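Local coordinates for protein GTN Reductase (Agrobacterium tumefaciens, PDB 5N6G) that binds FMN and probably reduces activated carbon-carbon double bonds with NADH or NADPH as electron source, as an ene-reductase of the Old Yellow Enzyme family, at residues G49-E54 against G92-Q97; V20-T25 against A324-K329; S120-K125 against T193-D198. One frame throughout, in Å; residues are numbered along the deposited sequence.

Contact 1: G49-E54 against G92-Q97; sequences GLIVTE and GKIVAQ. With FMN (flavin mononucleotide), chain B.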
loop_
_atom_site.group_PDB
_atom_site.type_symbol
_atom_site.label_atom_id
_atom_site.label_comp_id
_atom_site.label_asym_id
_atom_site.label_seq_id
_atom_site.Cartn_x
_atom_site.Cartn_y
_atom_site.Cartn_z
ATOM N N GLY A 49 9.613 -11.209 7.310
ATOM C CA GLY A 49 9.385 -12.149 6.223
ATOM C C GLY A 49 9.204 -11.454 4.886
ATOM O O GLY A 49 9.701 -11.921 3.852
ATOM N N LEU A 50 8.521 -10.315 4.897
ATOM C CA LEU A 50 8.345 -9.478 3.719
ATOM C C LEU A 50 8.247 -8.032 4.182
ATOM O O LEU A 50 7.525 -7.729 5.137
ATOM C CB LEU A 50 7.084 -9.887 2.944
ATOM C CG LEU A 50 6.761 -9.112 1.685
ATOM C CD1 LEU A 50 7.830 -9.334 0.633
ATOM C CD2 LEU A 50 5.425 -9.547 1.171
ATOM N N ILE A 51 8.975 -7.134 3.498
ATOM C CA ILE A 51 8.787 -5.704 3.649
ATOM C C ILE A 51 7.931 -5.215 2.500
ATOM O O ILE A 51 8.243 -5.503 1.340
ATOM C CB ILE A 51 10.135 -4.967 3.648
ATOM C CG1 ILE A 51 10.950 -5.304 4.895
ATOM C CG2 ILE A 51 9.906 -3.457 3.541
ATOM C CD1 ILE A 51 12.381 -4.778 4.870
ATOM N N VAL A 52 6.863 -4.468 2.812
ATOM C CA VAL A 52 6.175 -3.645 1.822
ATOM C C VAL A 52 6.670 -2.228 2.025
ATOM O O VAL A 52 6.608 -1.701 3.147
ATOM C CB VAL A 52 4.645 -3.722 1.962
ATOM C CG1 VAL A 52 3.981 -2.952 0.845
ATOM C CG2 VAL A 52 4.183 -5.179 1.975
ATOM N N THR A 53 7.179 -1.614 0.959
ATOM C CA THR A 53 7.694 -0.270 1.114
ATOM C C THR A 53 6.558 0.700 1.427
ATOM O O THR A 53 5.384 0.455 1.139
ATOM C CB THR A 53 8.393 0.259 -0.144
ATOM O OG1 THR A 53 7.457 0.431 -1.226
ATOM C CG2 THR A 53 9.525 -0.631 -0.608
ATOM N N GLU A 54 6.952 1.862 1.937
ATOM C CA GLU A 54 6.109 3.047 1.872
ATOM C C GLU A 54 5.530 3.195 0.474
ATOM O O GLU A 54 6.153 2.816 -0.516
ATOM C CB GLU A 54 6.932 4.294 2.219
ATOM C CG GLU A 54 8.054 4.643 1.232
ATOM C CD GLU A 54 9.220 5.368 1.906
ATOM O OE1 GLU A 54 9.152 6.609 2.099
ATOM O OE2 GLU A 54 10.215 4.688 2.247
ATOM N N GLY A 92 16.385 -10.826 3.487
ATOM C CA GLY A 92 14.990 -10.459 3.413
ATOM C C GLY A 92 14.423 -10.426 2.000
ATOM O O GLY A 92 15.055 -10.825 1.017
ATOM N N LYS A 93 13.171 -9.976 1.931
ATOM C CA LYS A 93 12.409 -9.844 0.705
ATOM C C LYS A 93 11.621 -8.547 0.783
ATOM O O LYS A 93 11.190 -8.135 1.863
ATOM C CB LYS A 93 11.447 -11.030 0.504
ATOM C CG LYS A 93 12.151 -12.376 0.367
ATOM C CD LYS A 93 12.891 -12.489 -0.954
ATOM C CE LYS A 93 13.914 -13.628 -0.938
ATOM N NZ LYS A 93 13.241 -14.914 -0.685
ATOM N N ILE A 94 11.439 -7.888 -0.358
ATOM C CA ILE A 94 10.825 -6.562 -0.349
ATOM C C ILE A 94 10.055 -6.344 -1.641
ATOM O O ILE A 94 10.537 -6.671 -2.730
ATOM C CB ILE A 94 11.904 -5.484 -0.124
ATOM C CG1 ILE A 94 11.288 -4.095 0.001
ATOM C CG2 ILE A 94 12.996 -5.536 -1.198
ATOM C CD1 ILE A 94 12.289 -3.083 0.550
ATOM N N VAL A 95 8.838 -5.803 -1.499
ATOM C CA VAL A 95 7.996 -5.426 -2.625
ATOM C C VAL A 95 7.710 -3.931 -2.537
ATOM O O VAL A 95 7.582 -3.359 -1.449
ATOM C CB VAL A 95 6.687 -6.229 -2.675
ATOM C CG1 VAL A 95 6.983 -7.710 -2.926
ATOM C CG2 VAL A 95 5.884 -6.051 -1.402
ATOM N N ALA A 96 7.602 -3.303 -3.697
ATOM C CA ALA A 96 7.316 -1.876 -3.782
ATOM C C ALA A 96 5.815 -1.649 -3.803
ATOM O O ALA A 96 5.110 -2.260 -4.621
ATOM C CB ALA A 96 7.933 -1.290 -5.051
ATOM N N GLN A 97 5.324 -0.772 -2.928
ATOM C CA GLN A 97 3.902 -0.424 -2.938
ATOM C C GLN A 97 3.702 0.681 -3.968
ATOM O O GLN A 97 3.877 1.859 -3.663
ATOM C CB GLN A 97 3.396 0.015 -1.564
ATOM C CG GLN A 97 1.876 0.154 -1.631
ATOM C CD GLN A 97 1.209 0.767 -0.426
ATOM O OE1 GLN A 97 1.557 1.858 0.034
ATOM N NE2 GLN A 97 0.183 0.097 0.053
HETATM N N1 FMN B . -0.816 2.363 4.407
HETATM C C2 FMN B . -0.498 2.184 3.083
HETATM O O2 FMN B . -1.131 1.384 2.357
HETATM N N3 FMN B . 0.563 2.876 2.543
HETATM C C4 FMN B . 1.349 3.800 3.204
HETATM O O4 FMN B . 2.305 4.331 2.639
HETATM C C4A FMN B . 0.988 4.007 4.589
HETATM N N5 FMN B . 1.705 4.843 5.297
HETATM C C5A FMN B . 1.453 4.911 6.657
HETATM C C6 FMN B . 2.279 5.705 7.443
HETATM C C7 FMN B . 2.146 5.722 8.824
HETATM C C7M FMN B . 3.088 6.576 9.637
HETATM C C8 FMN B . 1.163 4.941 9.441
HETATM C C8M FMN B . 1.033 4.887 10.938
HETATM C C9 FMN B . 0.315 4.160 8.658
HETATM C C9A FMN B . 0.463 4.136 7.272
HETATM N N10 FMN B . -0.303 3.269 6.463
HETATM C C10 FMN B . -0.086 3.203 5.114
HETATM C "C1'" FMN B . -1.203 2.312 7.123
HETATM C "C2'" FMN B . -0.422 1.128 7.679
HETATM O "O2'" FMN B . 0.159 0.361 6.618
HETATM C "C3'" FMN B . -1.274 0.200 8.547
HETATM O "O3'" FMN B . -2.406 -0.243 7.802
HETATM C "C4'" FMN B . -1.770 0.852 9.836
HETATM O "O4'" FMN B . -0.676 1.433 10.549
HETATM C "C5'" FMN B . -2.537 -0.120 10.714
HETATM O "O5'" FMN B . -1.679 -1.200 11.137
HETATM P P FMN B . -1.032 -1.332 12.620
HETATM O O1P FMN B . -2.210 -1.451 13.565
HETATM O O2P FMN B . -0.275 -0.035 12.848
HETATM O O3P FMN B . -0.174 -2.542 12.544
#

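Contact 2: V20-T25 against A324-K329; sequences VMAPLT and AVAFGK. With FMN (flavin mononucleotide), chain B; 8OZ (2-Phenylacrylic acid), chain C.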
loop_
_atom_site.group_PDB
_atom_site.type_symbol
_atom_site.label_atom_id
_atom_site.label_comp_id
_atom_site.label_asym_id
_atom_site.label_seq_id
_atom_site.Cartn_x
_atom_site.Cartn_y
_atom_site.Cartn_z
ATOM N N VAL A 20 5.006 -9.515 8.368
ATOM C CA VAL A 20 5.178 -8.596 7.255
ATOM C C VAL A 20 5.278 -7.177 7.798
ATOM O O VAL A 20 4.568 -6.808 8.739
ATOM C CB VAL A 20 4.005 -8.755 6.271
ATOM C CG1 VAL A 20 4.061 -7.757 5.124
ATOM C CG2 VAL A 20 3.963 -10.186 5.748
ATOM N N MET A 21 6.182 -6.385 7.225
ATOM C CA MET A 21 6.237 -4.952 7.506
ATOM C C MET A 21 5.258 -4.233 6.582
ATOM O O MET A 21 5.438 -4.202 5.349
ATOM C CB MET A 21 7.651 -4.403 7.333
ATOM C CG MET A 21 7.738 -2.905 7.547
ATOM S SD MET A 21 9.440 -2.358 7.507
ATOM C CE MET A 21 9.245 -0.574 7.393
ATOM N N ALA A 22 4.206 -3.681 7.174
ATOM C CA ALA A 22 3.201 -2.963 6.409
ATOM C C ALA A 22 3.794 -1.698 5.776
ATOM O O ALA A 22 4.808 -1.162 6.247
ATOM C CB ALA A 22 2.031 -2.573 7.299
ATOM N N PRO A 23 3.163 -1.194 4.715
ATOM C CA PRO A 23 3.666 0.023 4.057
ATOM C C PRO A 23 3.503 1.228 4.973
ATOM O O PRO A 23 2.442 1.426 5.571
ATOM C CB PRO A 23 2.782 0.147 2.816
ATOM C CG PRO A 23 1.507 -0.608 3.169
ATOM C CD PRO A 23 1.978 -1.752 4.038
ATOM N N LEU A 24 4.557 2.036 5.083
ATOM C CA LEU A 24 4.553 3.171 5.995
ATOM C C LEU A 24 5.214 4.388 5.350
ATOM O O LEU A 24 6.446 4.483 5.324
ATOM C CB LEU A 24 5.273 2.807 7.283
ATOM C CG LEU A 24 4.663 1.663 8.093
ATOM C CD1 LEU A 24 5.738 1.033 8.969
ATOM C CD2 LEU A 24 3.504 2.201 8.905
ATOM N N THR A 25 4.399 5.339 4.909
ATOM C CA THR A 25 4.879 6.651 4.459
ATOM C C THR A 25 5.581 7.390 5.588
ATOM O O THR A 25 5.022 7.589 6.676
ATOM C CB THR A 25 3.683 7.466 3.946
ATOM O OG1 THR A 25 3.174 6.836 2.767
ATOM C CG2 THR A 25 4.068 8.899 3.594
ATOM N N ALA A 324 -0.610 -14.620 6.988
ATOM C CA ALA A 324 0.474 -13.781 7.470
ATOM C C ALA A 324 -0.160 -12.512 8.018
ATOM O O ALA A 324 -1.304 -12.178 7.683
ATOM C CB ALA A 324 1.488 -13.449 6.368
ATOM N N VAL A 325 0.596 -11.811 8.860
ATOM C CA VAL A 325 0.134 -10.587 9.509
ATOM C C VAL A 325 1.143 -9.479 9.232
ATOM O O VAL A 325 2.352 -9.665 9.421
ATOM C CB VAL A 325 -0.054 -10.788 11.026
ATOM C CG1 VAL A 325 -0.358 -9.453 11.693
ATOM C CG2 VAL A 325 -1.175 -11.807 11.302
ATOM N N ALA A 326 0.638 -8.342 8.770
ATOM C CA ALA A 326 1.445 -7.162 8.532
ATOM C C ALA A 326 1.256 -6.199 9.691
ATOM O O ALA A 326 0.124 -5.896 10.081
ATOM C CB ALA A 326 1.064 -6.495 7.219
ATOM N N PHE A 327 2.364 -5.728 10.229
ATOM C CA PHE A 327 2.380 -4.786 11.338
ATOM C C PHE A 327 2.900 -3.456 10.832
ATOM O O PHE A 327 3.923 -3.424 10.144
ATOM C CB PHE A 327 3.299 -5.263 12.453
ATOM C CG PHE A 327 2.905 -6.592 13.075
ATOM C CD1 PHE A 327 2.102 -6.626 14.194
ATOM C CD2 PHE A 327 3.383 -7.785 12.560
ATOM C CE1 PHE A 327 1.776 -7.832 14.800
ATOM C CE2 PHE A 327 3.048 -8.997 13.142
ATOM C CZ PHE A 327 2.256 -9.015 14.264
ATOM N N GLY A 328 2.223 -2.372 11.204
ATOM C CA GLY A 328 2.641 -1.037 10.828
ATOM C C GLY A 328 3.382 -0.331 11.951
ATOM O O GLY A 328 4.616 -0.299 11.979
ATOM N N LYS A 329 2.644 0.212 12.924
ATOM C CA LYS A 329 3.277 1.019 13.959
ATOM C C LYS A 329 4.301 0.222 14.760
ATOM O O LYS A 329 5.322 0.773 15.175
ATOM C CB LYS A 329 2.214 1.612 14.880
ATOM C CG LYS A 329 1.368 2.680 14.174
ATOM C CD LYS A 329 0.425 3.373 15.131
ATOM C CE LYS A 329 -0.672 2.442 15.597
ATOM N NZ LYS A 329 -1.489 1.883 14.486
HETATM N N1 FMN B . -0.816 2.363 4.407
HETATM C C2 FMN B . -0.498 2.184 3.083
HETATM O O2 FMN B . -1.131 1.384 2.357
HETATM N N3 FMN B . 0.563 2.876 2.543
HETATM C C4 FMN B . 1.349 3.800 3.204
HETATM O O4 FMN B . 2.305 4.331 2.639
HETATM C C4A FMN B . 0.988 4.007 4.589
HETATM N N5 FMN B . 1.705 4.843 5.297
HETATM C C5A FMN B . 1.453 4.911 6.657
HETATM C C6 FMN B . 2.279 5.705 7.443
HETATM C C7 FMN B . 2.146 5.722 8.824
HETATM C C7M FMN B . 3.088 6.576 9.637
HETATM C C8 FMN B . 1.163 4.941 9.441
HETATM C C8M FMN B . 1.033 4.887 10.938
HETATM C C9 FMN B . 0.315 4.160 8.658
HETATM C C9A FMN B . 0.463 4.136 7.272
HETATM N N10 FMN B . -0.303 3.269 6.463
HETATM C C10 FMN B . -0.086 3.203 5.114
HETATM C "C1'" FMN B . -1.203 2.312 7.123
HETATM C "C2'" FMN B . -0.422 1.128 7.679
HETATM O "O2'" FMN B . 0.159 0.361 6.618
HETATM C "C3'" FMN B . -1.274 0.200 8.547
HETATM O "O3'" FMN B . -2.406 -0.243 7.802
HETATM C "C4'" FMN B . -1.770 0.852 9.836
HETATM O "O4'" FMN B . -0.676 1.433 10.549
HETATM C "C5'" FMN B . -2.537 -0.120 10.714
HETATM O "O5'" FMN B . -1.679 -1.200 11.137
HETATM P P FMN B . -1.032 -1.332 12.620
HETATM O O1P FMN B . -2.210 -1.451 13.565
HETATM O O2P FMN B . -0.275 -0.035 12.848
HETATM O O3P FMN B . -0.174 -2.542 12.544
HETATM C C4 8OZ C . -0.198 8.240 6.218
HETATM C C5 8OZ C . 0.261 9.452 5.757
HETATM C C6 8OZ C . 0.327 9.685 4.401
HETATM C C7 8OZ C . -0.048 8.702 3.504
HETATM C C8 8OZ C . -2.018 5.538 3.203
HETATM C C 8OZ C . 0.000 6.157 1.952
HETATM O O 8OZ C . -2.208 4.550 2.535
HETATM C C1 8OZ C . -0.789 6.372 2.994
HETATM C C2 8OZ C . -0.495 7.468 3.959
HETATM C C3 8OZ C . -0.581 7.251 5.331
HETATM O O1 8OZ C . -2.867 5.944 4.116
#

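Contact 3: S120-K125 against T193-D198; sequences SAITAK and TNQRTD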
loop_
_atom_site.group_PDB
_atom_site.type_symbol
_atom_site.label_atom_id
_atom_site.label_comp_id
_atom_site.label_asym_id
_atom_site.label_seq_id
_atom_site.Cartn_x
_atom_site.Cartn_y
_atom_site.Cartn_z
ATOM N N SER A 120 -13.899 11.394 -10.774
ATOM C CA SER A 120 -14.878 12.464 -10.799
ATOM C C SER A 120 -14.310 13.668 -10.068
ATOM O O SER A 120 -13.494 13.524 -9.148
ATOM C CB SER A 120 -16.199 12.057 -10.129
ATOM O OG SER A 120 -16.803 10.975 -10.817
ATOM N N ALA A 121 -14.786 14.844 -10.450
ATOM C CA ALA A 121 -14.233 16.105 -9.947
ATOM C C ALA A 121 -14.944 16.474 -8.642
ATOM O O ALA A 121 -15.758 17.396 -8.573
ATOM C CB ALA A 121 -14.371 17.204 -10.997
ATOM N N ILE A 122 -14.624 15.701 -7.602
ATOM C CA ILE A 122 -15.137 15.913 -6.245
ATOM C C ILE A 122 -13.930 16.096 -5.329
ATOM O O ILE A 122 -13.138 15.162 -5.149
ATOM C CB ILE A 122 -16.005 14.743 -5.766
ATOM C CG1 ILE A 122 -17.148 14.499 -6.754
ATOM C CG2 ILE A 122 -16.574 15.063 -4.379
ATOM C CD1 ILE A 122 -17.848 13.168 -6.527
ATOM N N THR A 123 -13.785 17.300 -4.778
ATOM C CA THR A 123 -12.664 17.614 -3.904
ATOM C C THR A 123 -12.770 16.835 -2.594
ATOM O O THR A 123 -13.850 16.729 -2.004
ATOM C CB THR A 123 -12.625 19.112 -3.610
ATOM O OG1 THR A 123 -12.600 19.859 -4.838
ATOM C CG2 THR A 123 -11.379 19.467 -2.787
ATOM N N ALA A 124 -11.639 16.304 -2.140
ATOM C CA ALA A 124 -11.587 15.628 -0.844
ATOM C C ALA A 124 -11.414 16.631 0.278
ATOM O O ALA A 124 -10.657 17.598 0.149
ATOM C CB ALA A 124 -10.424 14.647 -0.793
ATOM N N LYS A 125 -12.116 16.388 1.392
ATOM C CA LYS A 125 -11.854 17.099 2.637
ATOM C C LYS A 125 -10.711 16.355 3.312
ATOM O O LYS A 125 -10.886 15.534 4.213
ATOM C CB LYS A 125 -13.094 17.178 3.512
ATOM C CG LYS A 125 -12.889 18.103 4.721
ATOM C CD LYS A 125 -14.218 18.469 5.374
ATOM C CE LYS A 125 -14.014 19.055 6.765
ATOM N NZ LYS A 125 -14.289 18.049 7.836
ATOM N N THR A 193 -17.005 8.709 -4.536
ATOM C CA THR A 193 -16.003 9.366 -5.339
ATOM C C THR A 193 -16.220 9.172 -6.833
ATOM O O THR A 193 -15.560 9.845 -7.641
ATOM C CB THR A 193 -14.617 8.835 -4.951
ATOM O OG1 THR A 193 -14.695 7.427 -4.663
ATOM C CG2 THR A 193 -14.106 9.561 -3.696
ATOM N N ASN A 194 -17.069 8.234 -7.220
ATOM C CA ASN A 194 -17.223 7.848 -8.618
ATOM C C ASN A 194 -18.659 8.161 -9.035
ATOM O O ASN A 194 -19.586 7.429 -8.683
ATOM C CB ASN A 194 -16.905 6.380 -8.815
ATOM C CG ASN A 194 -16.962 5.979 -10.262
ATOM O OD1 ASN A 194 -17.638 6.622 -11.062
ATOM N ND2 ASN A 194 -16.253 4.911 -10.610
ATOM N N GLN A 195 -18.835 9.246 -9.774
ATOM C CA GLN A 195 -20.122 9.627 -10.339
ATOM C C GLN A 195 -20.057 9.571 -11.858
ATOM O O GLN A 195 -20.828 10.247 -12.550
ATOM C CB GLN A 195 -20.547 11.015 -9.853
ATOM C CG GLN A 195 -20.803 11.012 -8.370
ATOM C CD GLN A 195 -21.334 12.320 -7.833
ATOM O OE1 GLN A 195 -21.209 13.371 -8.472
ATOM N NE2 GLN A 195 -21.935 12.269 -6.641
ATOM N N ARG A 196 -19.143 8.746 -12.373
ATOM C CA ARG A 196 -19.001 8.611 -13.817
ATOM C C ARG A 196 -20.208 7.921 -14.423
ATOM O O ARG A 196 -20.869 7.096 -13.786
ATOM C CB ARG A 196 -17.749 7.825 -14.176
ATOM C CG ARG A 196 -16.463 8.409 -13.674
ATOM C CD ARG A 196 -15.287 7.544 -14.093
ATOM N NE ARG A 196 -15.000 7.657 -15.525
ATOM C CZ ARG A 196 -14.167 8.552 -16.058
ATOM N NH1 ARG A 196 -13.544 9.437 -15.296
ATOM N NH2 ARG A 196 -13.931 8.564 -17.368
ATOM N N THR A 197 -20.455 8.247 -15.697
ATOM C CA THR A 197 -21.547 7.685 -16.476
ATOM C C THR A 197 -21.058 6.868 -17.669
ATOM O O THR A 197 -21.860 6.559 -18.553
ATOM C CB THR A 197 -22.461 8.811 -16.966
ATOM O OG1 THR A 197 -21.698 9.701 -17.790
ATOM C CG2 THR A 197 -23.037 9.572 -15.788
ATOM N N ASP A 198 -19.777 6.526 -17.730
ATOM C CA ASP A 198 -19.228 5.701 -18.798
ATOM C C ASP A 198 -18.970 4.285 -18.269
ATOM O O ASP A 198 -19.529 3.879 -17.237
ATOM C CB ASP A 198 -17.968 6.364 -19.376
ATOM C CG ASP A 198 -16.814 6.499 -18.359
ATOM O OD1 ASP A 198 -16.940 6.091 -17.176
ATOM O OD2 ASP A 198 -15.758 7.029 -18.783
HETATM O O HOH W 1 -13.212 11.219 -7.424
#

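Contact 1: G49-E54 against G92-Q97
Ile94 lays its CD1 methyl over the branch methyl of Ile51, 3.8 Å from Ile51 CG2, the two side chains crossing obliquely. The same CD1 reaches on to Thr53 CG2, because CG1 of Ile94 stands anti to the backbone N (chi1 -176°) and the chain runs extended. On this face Ile94 packs on Ile83 and Thr84 of helix 74-89, and Thr53 on Trp80. On the other face Val52 CG2 meets Val95 CG2 at 3.9 Å, and Leu50 CD1 touches Val95 CG1.

The strands 50-53 and 94-97 run parallel, 21° apart. Ile51 is bonded through both its backbone N and its backbone O: the N donates to Lys93 O, while the O receives Val95 N at 2.9 Å. Thr53 N then donates to Val95 O. The next rung is made by a side chain: Gln97 N donates to Thr53 OG1 at 3.0 Å, and that hydroxyl gives its proton to Glu54 O at 2.8 Å.

Beyond this rung Gln97 stretches out to the flavin, its OE1 accepting from FMN N3 and its NE2 donating to FMN O2, each at 2.9 Å. This paired amide grip holds the pyrimidine edge of FMN at the C-terminal ends of the strands of a TIM barrel, here the parallel beta-alpha-beta unit of strand 50-57, helix 74-89 and strand 94-99.

Contact 2: V20-T25 against A324-K329
A chi1 of 176° turns CG1 of Val20 away from the backbone N and leaves CG2 beside it, and the two methyls divide their contacts: CG1 meets Ala326 CB, and CG2 meets Ala324 CB at 4.1 Å. A chi1 of -62° carries Leu24 CG to the side of Gly328, and chi2 then parts its methyls, CD1 to Gly328 O and CD2 over the flavin, 3.6 Å from FMN C8. Ala22 CB completes the apolar row, touching both Ala326 CB and Gly328 CA.

The backbones pair as parallel strands. Val20 N donates to Val325 O, and Val20 O receives Phe327 N at 2.9 Å. The last bond, Ala22 N to Phe327 O, is less regular, for the donor sits above the carbonyl plane, 51° out of it. Val325 CG1 covers one face of the Phe327 ring, toward its rim, and Val20 O lies at the ring edge.

Past this pairing both segments turn to FMN. Thr25 N donates to FMN N5 at 2.8 Å. The hydroxyl Thr25 OG1 gives its proton to FMN O4 and stands 3.3 Å from the alkene carbon C of 2-phenylacrylic acid. Pro23 O receives the ribityl hydroxyl O2'. At the opposite end of the cofactor, Gly328 N donates to phosphate O3P, whereas Lys329 holds O2P with both its backbone N and its NZ, the latter at 2.8 Å. Arg230 and Asn305 also bond to FMN. Two N-H groups and an ammonium directed at the phosphate should offset its negative charge, and the donors at N5 and O4 would be expected to draw electron density from the flavin, consistent with tuning its redox potential.

Contact 3: S120-K125 against T193-D198
Ser120 OG accepts the backbone N-H of Gln195 at 2.9 Å, with an N-H...O angle of 162°, the direct hydrogen bond between the two segments. The hydroxyl reaches this donor because it lies anti to the serine carbonyl carbon, beside the backbone N (chi1 -62°). Ser120 CB leans on the carbonyl of Thr193, 3.4 Å from its O. A water joins the same pair of residues, donating one hydrogen to Ser120 O and the other to Thr193 O, the latter at 2.7 Å. Ile122 adds an apolar touch: its CD1 ends on the amide group of Gln195, 3.8 Å from CD, with the two side chains crossing at about a right angle.

Neither segment is helix or strand, and the contact joins two loops of the barrel: residues 120-125 lie between strands 117-118 and 127-131, and residues 193-198 between helices 184-189 and 204-222. Ala121 is the centre of an inverse gamma turn, closed by a weak bond from Ile122 N to Ser120 O.

In the second shell, an Asx turn shapes the chain around Gln195. Asn194 OD1 accepts Arg196 N at 2.9 Å, and Asn194 ND2 is held by the carbonyls of Phe188 and Tyr200. Arg196 grips Asp198 side-on, Arg196 NE to Asp198 OD1 at 3.0 Å and Arg196 NH2 to Asp198 OD2 at 2.8 Å, both syn. The two bonds join the groups edge to edge, the oxygens near the guanidinium plane, limiting its rotation. Arg196 NH1 donates to the carbonyls of Pro119, next to Ser120, and Leu148. Arg196 also packs on Ile150 and Ile153 of helix 150-169.

Contacts 1 and 2 belong to one closed eight-stranded parallel barrel. Strand 50-57 is the neighbour of both 19-21 and 94-99, and contact 2 pairs the first strand with the last, 324-327, closing the ring. Their centres are 9 Å apart, and probable backbone hydrogen bonds link Met21 with Leu50 and Val52. Together they hold the flavin from its pyrimidine edge to its phosphate. Contact 3 joins loops away from the annotated sites: its centre is 32 Å from that of contact 1 and 30 Å from that of contact 2. Along the chain contact 1 closes before contact 3 opens, and both are nested inside the long loop that contact 2 closes.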